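Local structure of inorganic polyphosphate/ATP-glucomannokinase (Arthrobacter sp., 1WOQ) at residues Y134-G139 against P243-N248; P215-V220 against R238-P243. The protein phosphorylates glucose and probably mannose, using inorganic polyphosphate or ATP as phosphoryl donor, as a kinase of the ROK family. One frame throughout, in Å; residues are numbered along the deposited sequence.

Interaction 1: Y134-G139 against P243-N248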
loop_
_atom_site.group_PDB
_atom_site.type_symbol
_atom_site.label_atom_id
_atom_site.label_comp_id
_atom_site.label_asym_id
_atom_site.label_seq_id
_atom_site.Cartn_x
_atom_site.Cartn_y
_atom_site.Cartn_z
ATOM N N TYR A 134 7.901 -7.115 9.263
ATOM C CA TYR A 134 8.966 -7.839 8.573
ATOM C C TYR A 134 10.019 -6.973 7.898
ATOM O O TYR A 134 11.000 -7.501 7.370
ATOM C CB TYR A 134 8.359 -8.733 7.487
ATOM C CG TYR A 134 7.221 -9.609 7.945
ATOM C CD1 TYR A 134 7.452 -10.717 8.759
ATOM C CD2 TYR A 134 5.910 -9.345 7.542
ATOM C CE1 TYR A 134 6.405 -11.546 9.158
ATOM C CE2 TYR A 134 4.859 -10.166 7.934
ATOM C CZ TYR A 134 5.114 -11.266 8.742
ATOM O OH TYR A 134 4.078 -12.087 9.125
ATOM N N GLY A 135 9.823 -5.659 7.899
ATOM C CA GLY A 135 10.763 -4.789 7.216
ATOM C C GLY A 135 11.565 -3.778 8.012
ATOM O O GLY A 135 11.982 -4.034 9.139
ATOM N N ALA A 136 11.774 -2.616 7.400
ATOM C CA ALA A 136 12.562 -1.538 7.990
ATOM C C ALA A 136 12.013 -0.920 9.273
ATOM O O ALA A 136 12.697 -0.123 9.920
ATOM C CB ALA A 136 12.789 -0.449 6.941
ATOM N N GLY A 137 10.789 -1.277 9.647
ATOM C CA GLY A 137 10.215 -0.724 10.862
ATOM C C GLY A 137 10.304 -1.637 12.073
ATOM O O GLY A 137 10.025 -1.221 13.200
ATOM N N ALA A 138 10.692 -2.886 11.849
ATOM C CA ALA A 138 10.792 -3.848 12.939
ATOM C C ALA A 138 11.774 -3.371 14.003
ATOM O O ALA A 138 12.894 -2.977 13.687
ATOM C CB ALA A 138 11.228 -5.215 12.398
ATOM N N GLY A 139 11.343 -3.400 15.257
ATOM C CA GLY A 139 12.213 -2.986 16.344
ATOM C C GLY A 139 12.327 -1.488 16.553
ATOM O O GLY A 139 13.096 -1.033 17.400
ATOM N N PRO A 243 14.887 3.115 2.212
ATOM C CA PRO A 243 13.884 2.517 1.332
ATOM C C PRO A 243 13.228 1.331 2.031
ATOM O O PRO A 243 13.812 0.730 2.939
ATOM C CB PRO A 243 14.704 2.101 0.116
ATOM C CG PRO A 243 16.032 1.756 0.719
ATOM C CD PRO A 243 16.247 2.895 1.689
ATOM N N ALA A 244 12.010 1.003 1.615
ATOM C CA ALA A 244 11.273 -0.115 2.192
ATOM C C ALA A 244 11.927 -1.448 1.834
ATOM O O ALA A 244 12.526 -1.588 0.763
ATOM C CB ALA A 244 9.830 -0.095 1.690
ATOM N N VAL A 245 11.805 -2.420 2.735
ATOM C CA VAL A 245 12.359 -3.755 2.530
ATOM C C VAL A 245 11.477 -4.502 1.528
ATOM O O VAL A 245 11.974 -5.148 0.602
ATOM C CB VAL A 245 12.415 -4.538 3.860
ATOM C CG1 VAL A 245 12.778 -5.995 3.607
ATOM C CG2 VAL A 245 13.440 -3.892 4.791
ATOM N N LEU A 246 10.165 -4.419 1.727
ATOM C CA LEU A 246 9.225 -5.055 0.814
ATOM C C LEU A 246 8.752 -3.977 -0.155
ATOM O O LEU A 246 8.528 -2.830 0.237
ATOM C CB LEU A 246 8.025 -5.637 1.572
ATOM C CG LEU A 246 8.275 -6.799 2.538
ATOM C CD1 LEU A 246 8.790 -6.273 3.873
ATOM C CD2 LEU A 246 6.978 -7.563 2.746
ATOM N N ARG A 247 8.615 -4.332 -1.425
ATOM C CA ARG A 247 8.163 -3.365 -2.416
ATOM C C ARG A 247 7.060 -3.976 -3.263
ATOM O O ARG A 247 5.891 -3.606 -3.141
ATOM C CB ARG A 247 9.336 -2.922 -3.302
ATOM C CG ARG A 247 8.982 -1.839 -4.317
ATOM C CD ARG A 247 10.231 -1.220 -4.937
ATOM N NE ARG A 247 11.037 -2.189 -5.677
ATOM C CZ ARG A 247 10.669 -2.754 -6.823
ATOM N NH1 ARG A 247 9.502 -2.447 -7.375
ATOM N NH2 ARG A 247 11.468 -3.625 -7.421
ATOM N N ASN A 248 7.427 -4.928 -4.112
ATOM C CA ASN A 248 6.444 -5.570 -4.969
ATOM C C ASN A 248 5.435 -6.392 -4.174
ATOM O O ASN A 248 4.306 -6.574 -4.615
ATOM C CB ASN A 248 7.137 -6.472 -5.995
ATOM C CG ASN A 248 8.096 -5.710 -6.889
ATOM O OD1 ASN A 248 9.132 -5.223 -6.436
ATOM N ND2 ASN A 248 7.753 -5.600 -8.167
#
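Tyr134 and Leu246 open a surface contact between two loops of the actin-like ATPase fold to which ROK kinases belong: the loop that follows helix 123-134 and the one between strand 241-243 and helix 250-262. The touching parts, 134-136 and 243-246, run in nearly opposite directions, 172° apart, yet no hydrogen bond joins them and the contact is apolar. The side chain of Tyr134 takes part through its near end, CB lying 4.4 Å from Leu246 CD1, and its backbone C and O also approach the other loop. Its ring leads off to Val253 and Ile257 of helix 250-262, and its hydroxyl is hydrogen-bonded to the carbonyl of Leu31. The nearest CA atoms across the contact are those of Gly135 and Val245, 5.1 Å apart. The bare CA of Gly135 is packed on by Val245 CG2 at 3.7 Å and by Leu246 CD1 at 4.2 Å. Gly135 also begins a type I beta turn, closed by a bond of 3.2 Å from Ala138 N to Gly135 O, which bends the chain away from 243-248. Ala136, on that turn, points its methyl group at the other loop, where CB meets Val245 CG2 at 4.1 Å and approaches the carbonyl O of Pro243. Glu131, in the last turn of helix 123-134, supplies the polar link that the loops lack between themselves: its OE1 accepts from the backbone N of both Ala136 and Val245, and its OE2 from that of Leu246. Val245 adopts chi1 171°, which puts CG1 opposite its own N and sets CG2 above the plane of the Gly135-Ala136 peptide, on its N side, 3.3 Å from Ala136 N.

Interaction 2: P215-V220 against R238-P243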
loop_
_atom_site.group_PDB
_atom_site.type_symbol
_atom_site.label_atom_id
_atom_site.label_comp_id
_atom_site.label_asym_id
_atom_site.label_seq_id
_atom_site.Cartn_x
_atom_site.Cartn_y
_atom_site.Cartn_z
ATOM N N PRO A 215 9.141 12.251 13.236
ATOM C CA PRO A 215 9.227 10.791 13.273
ATOM C C PRO A 215 10.602 10.246 13.629
ATOM O O PRO A 215 11.622 10.935 13.506
ATOM C CB PRO A 215 8.785 10.386 11.867
ATOM C CG PRO A 215 9.300 11.510 11.030
ATOM C CD PRO A 215 8.978 12.742 11.855
ATOM N N GLU A 216 10.612 9.001 14.081
ATOM C CA GLU A 216 11.851 8.322 14.434
ATOM C C GLU A 216 12.502 7.824 13.146
ATOM O O GLU A 216 13.723 7.678 13.067
ATOM C CB GLU A 216 11.557 7.116 15.329
ATOM C CG GLU A 216 10.870 7.442 16.646
ATOM C CD GLU A 216 11.680 8.391 17.503
ATOM O OE1 GLU A 216 12.910 8.188 17.613
ATOM O OE2 GLU A 216 11.087 9.333 18.072
ATOM N N LEU A 217 11.675 7.576 12.135
ATOM C CA LEU A 217 12.163 7.045 10.869
ATOM C C LEU A 217 11.176 7.238 9.725
ATOM O O LEU A 217 9.965 7.225 9.926
ATOM C CB LEU A 217 12.433 5.541 11.021
ATOM C CG LEU A 217 12.873 4.722 9.803
ATOM C CD1 LEU A 217 14.300 5.095 9.441
ATOM C CD2 LEU A 217 12.781 3.225 10.113
ATOM N N PHE A 218 11.720 7.422 8.527
ATOM C CA PHE A 218 10.928 7.551 7.307
ATOM C C PHE A 218 11.302 6.313 6.503
ATOM O O PHE A 218 12.481 5.985 6.399
ATOM C CB PHE A 218 11.353 8.773 6.482
ATOM C CG PHE A 218 10.646 10.048 6.841
ATOM C CD1 PHE A 218 11.378 11.207 7.094
ATOM C CD2 PHE A 218 9.255 10.120 6.850
ATOM C CE1 PHE A 218 10.739 12.421 7.348
ATOM C CE2 PHE A 218 8.607 11.330 7.100
ATOM C CZ PHE A 218 9.352 12.482 7.350
ATOM N N ILE A 219 10.314 5.621 5.953
ATOM C CA ILE A 219 10.581 4.453 5.120
ATOM C C ILE A 219 9.913 4.772 3.789
ATOM O O ILE A 219 8.720 5.051 3.746
ATOM C CB ILE A 219 9.964 3.169 5.703
ATOM C CG1 ILE A 219 10.607 2.847 7.055
ATOM C CG2 ILE A 219 10.173 2.012 4.732
ATOM C CD1 ILE A 219 9.937 1.704 7.797
ATOM N N VAL A 220 10.685 4.752 2.709
ATOM C CA VAL A 220 10.135 5.073 1.403
ATOM C C VAL A 220 9.779 3.835 0.598
ATOM O O VAL A 220 10.641 3.014 0.278
ATOM C CB VAL A 220 11.116 5.944 0.590
ATOM C CG1 VAL A 220 10.489 6.318 -0.749
ATOM C CG2 VAL A 220 11.474 7.200 1.385
ATOM N N ARG A 238 16.496 15.695 9.386
ATOM C CA ARG A 238 16.906 15.390 10.748
ATOM C C ARG A 238 16.483 13.951 11.038
ATOM O O ARG A 238 16.945 13.334 11.991
ATOM C CB ARG A 238 16.217 16.340 11.732
ATOM C CG ARG A 238 16.824 16.346 13.128
ATOM C CD ARG A 238 18.269 16.833 13.091
ATOM N NE ARG A 238 18.835 17.020 14.425
ATOM C CZ ARG A 238 18.376 17.890 15.320
ATOM N NH1 ARG A 238 18.958 17.991 16.507
ATOM N NH2 ARG A 238 17.334 18.659 15.029
ATOM N N THR A 239 15.611 13.422 10.187
ATOM C CA THR A 239 15.087 12.066 10.344
ATOM C C THR A 239 15.762 11.068 9.415
ATOM O O THR A 239 15.913 11.325 8.223
ATOM C CB THR A 239 13.577 12.023 10.020
ATOM O OG1 THR A 239 12.903 13.066 10.730
ATOM C CG2 THR A 239 12.980 10.673 10.405
ATOM N N PRO A 240 16.183 9.911 9.948
ATOM C CA PRO A 240 16.817 8.941 9.057
ATOM C C PRO A 240 15.761 8.489 8.053
ATOM O O PRO A 240 14.579 8.380 8.390
ATOM C CB PRO A 240 17.260 7.827 10.006
ATOM C CG PRO A 240 16.292 7.933 11.146
ATOM C CD PRO A 240 16.158 9.423 11.337
ATOM N N ILE A 241 16.180 8.245 6.820
ATOM C CA ILE A 241 15.238 7.833 5.790
ATOM C C ILE A 241 15.841 6.704 4.970
ATOM O O ILE A 241 16.959 6.812 4.461
ATOM C CB ILE A 241 14.850 9.048 4.898
ATOM C CG1 ILE A 241 13.831 8.623 3.839
ATOM C CG2 ILE A 241 16.100 9.665 4.266
ATOM C CD1 ILE A 241 13.118 9.797 3.175
ATOM N N VAL A 242 15.099 5.608 4.869
ATOM C CA VAL A 242 15.565 4.439 4.143
ATOM C C VAL A 242 14.480 3.850 3.252
ATOM O O VAL A 242 13.283 4.053 3.478
ATOM C CB VAL A 242 16.030 3.332 5.122
ATOM C CG1 VAL A 242 17.043 3.895 6.109
ATOM C CG2 VAL A 242 14.827 2.759 5.868
ATOM N N PRO A 243 14.887 3.115 2.212
ATOM C CA PRO A 243 13.884 2.517 1.332
ATOM C C PRO A 243 13.228 1.331 2.031
ATOM O O PRO A 243 13.812 0.730 2.939
ATOM C CB PRO A 243 14.704 2.101 0.116
ATOM C CG PRO A 243 16.032 1.756 0.719
ATOM C CD PRO A 243 16.247 2.895 1.689
HETATM O O HOH W 1 12.252 13.479 13.141
#
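Strands 217-220 and 241-243 run parallel, their axes 4.6 Å apart and inclined by 26°, and Phe218, Ile219 and Val220 pair with Ile241, Val242 and Pro243. Three backbone bonds alternate along the ladder: Phe218 N to Pro240 O, Val242 N to Phe218 O, and Val220 N to Val242 O, the last at 2.8 Å. CA-H...O contacts accompany them, as from Ile219 CA to Val242 O. On the face turned to helix 195-213, Ile241 has CG1 anti to its N (chi1 -178°), which lays the side chain against Phe218 and Val220 of the other strand: CG1 lies 3.6 Å from Phe218 CB, and CD1 3.6 Å from Val220 CG2. The Phe218 ring carries Pro215 CG over the rim of one face, 3.8 Å above the plane, while the side chains of Thr239 and Phe218 cross at about a right angle, with Thr239 CG2 3.7 Å from Phe218 CD1. Thr239 OG1 bonds to Glu210 of that helix, and a water donates both to it and to Pro215 O. Leu217 CD1 packs on Pro240 CG at 3.9 Å and, more loosely, on Val242 CG2. Strand 217-221 also bonds to strand 143-149, and 241-243 ends this mixed sheet, whose 3-2-1-4-5 strand order is that of the actin-like ATPase domain.

Interactions 1 and 2 lie on the same side of the chain's centre, their own centres 12 Å apart, and share Pro243, the last residue of strand 241-243. Along the chain, segment 134-139 comes first, then 215-220, 238-243 and 243-248, so the strand pair of interaction 2 falls within the sequence span of interaction 1. The two also touch directly: Ala244 N probably bonds to Val220 O at 2.8 Å, carrying the ladder one step further, and Ala136 O packs on Leu217 CD2. Together they tie edge strand 241-243 of the sheet that also holds 143-149 and 217-221 to the end of helix 123-134, the helix whose first residues, Asp123 and Ala124, line the glucose pocket.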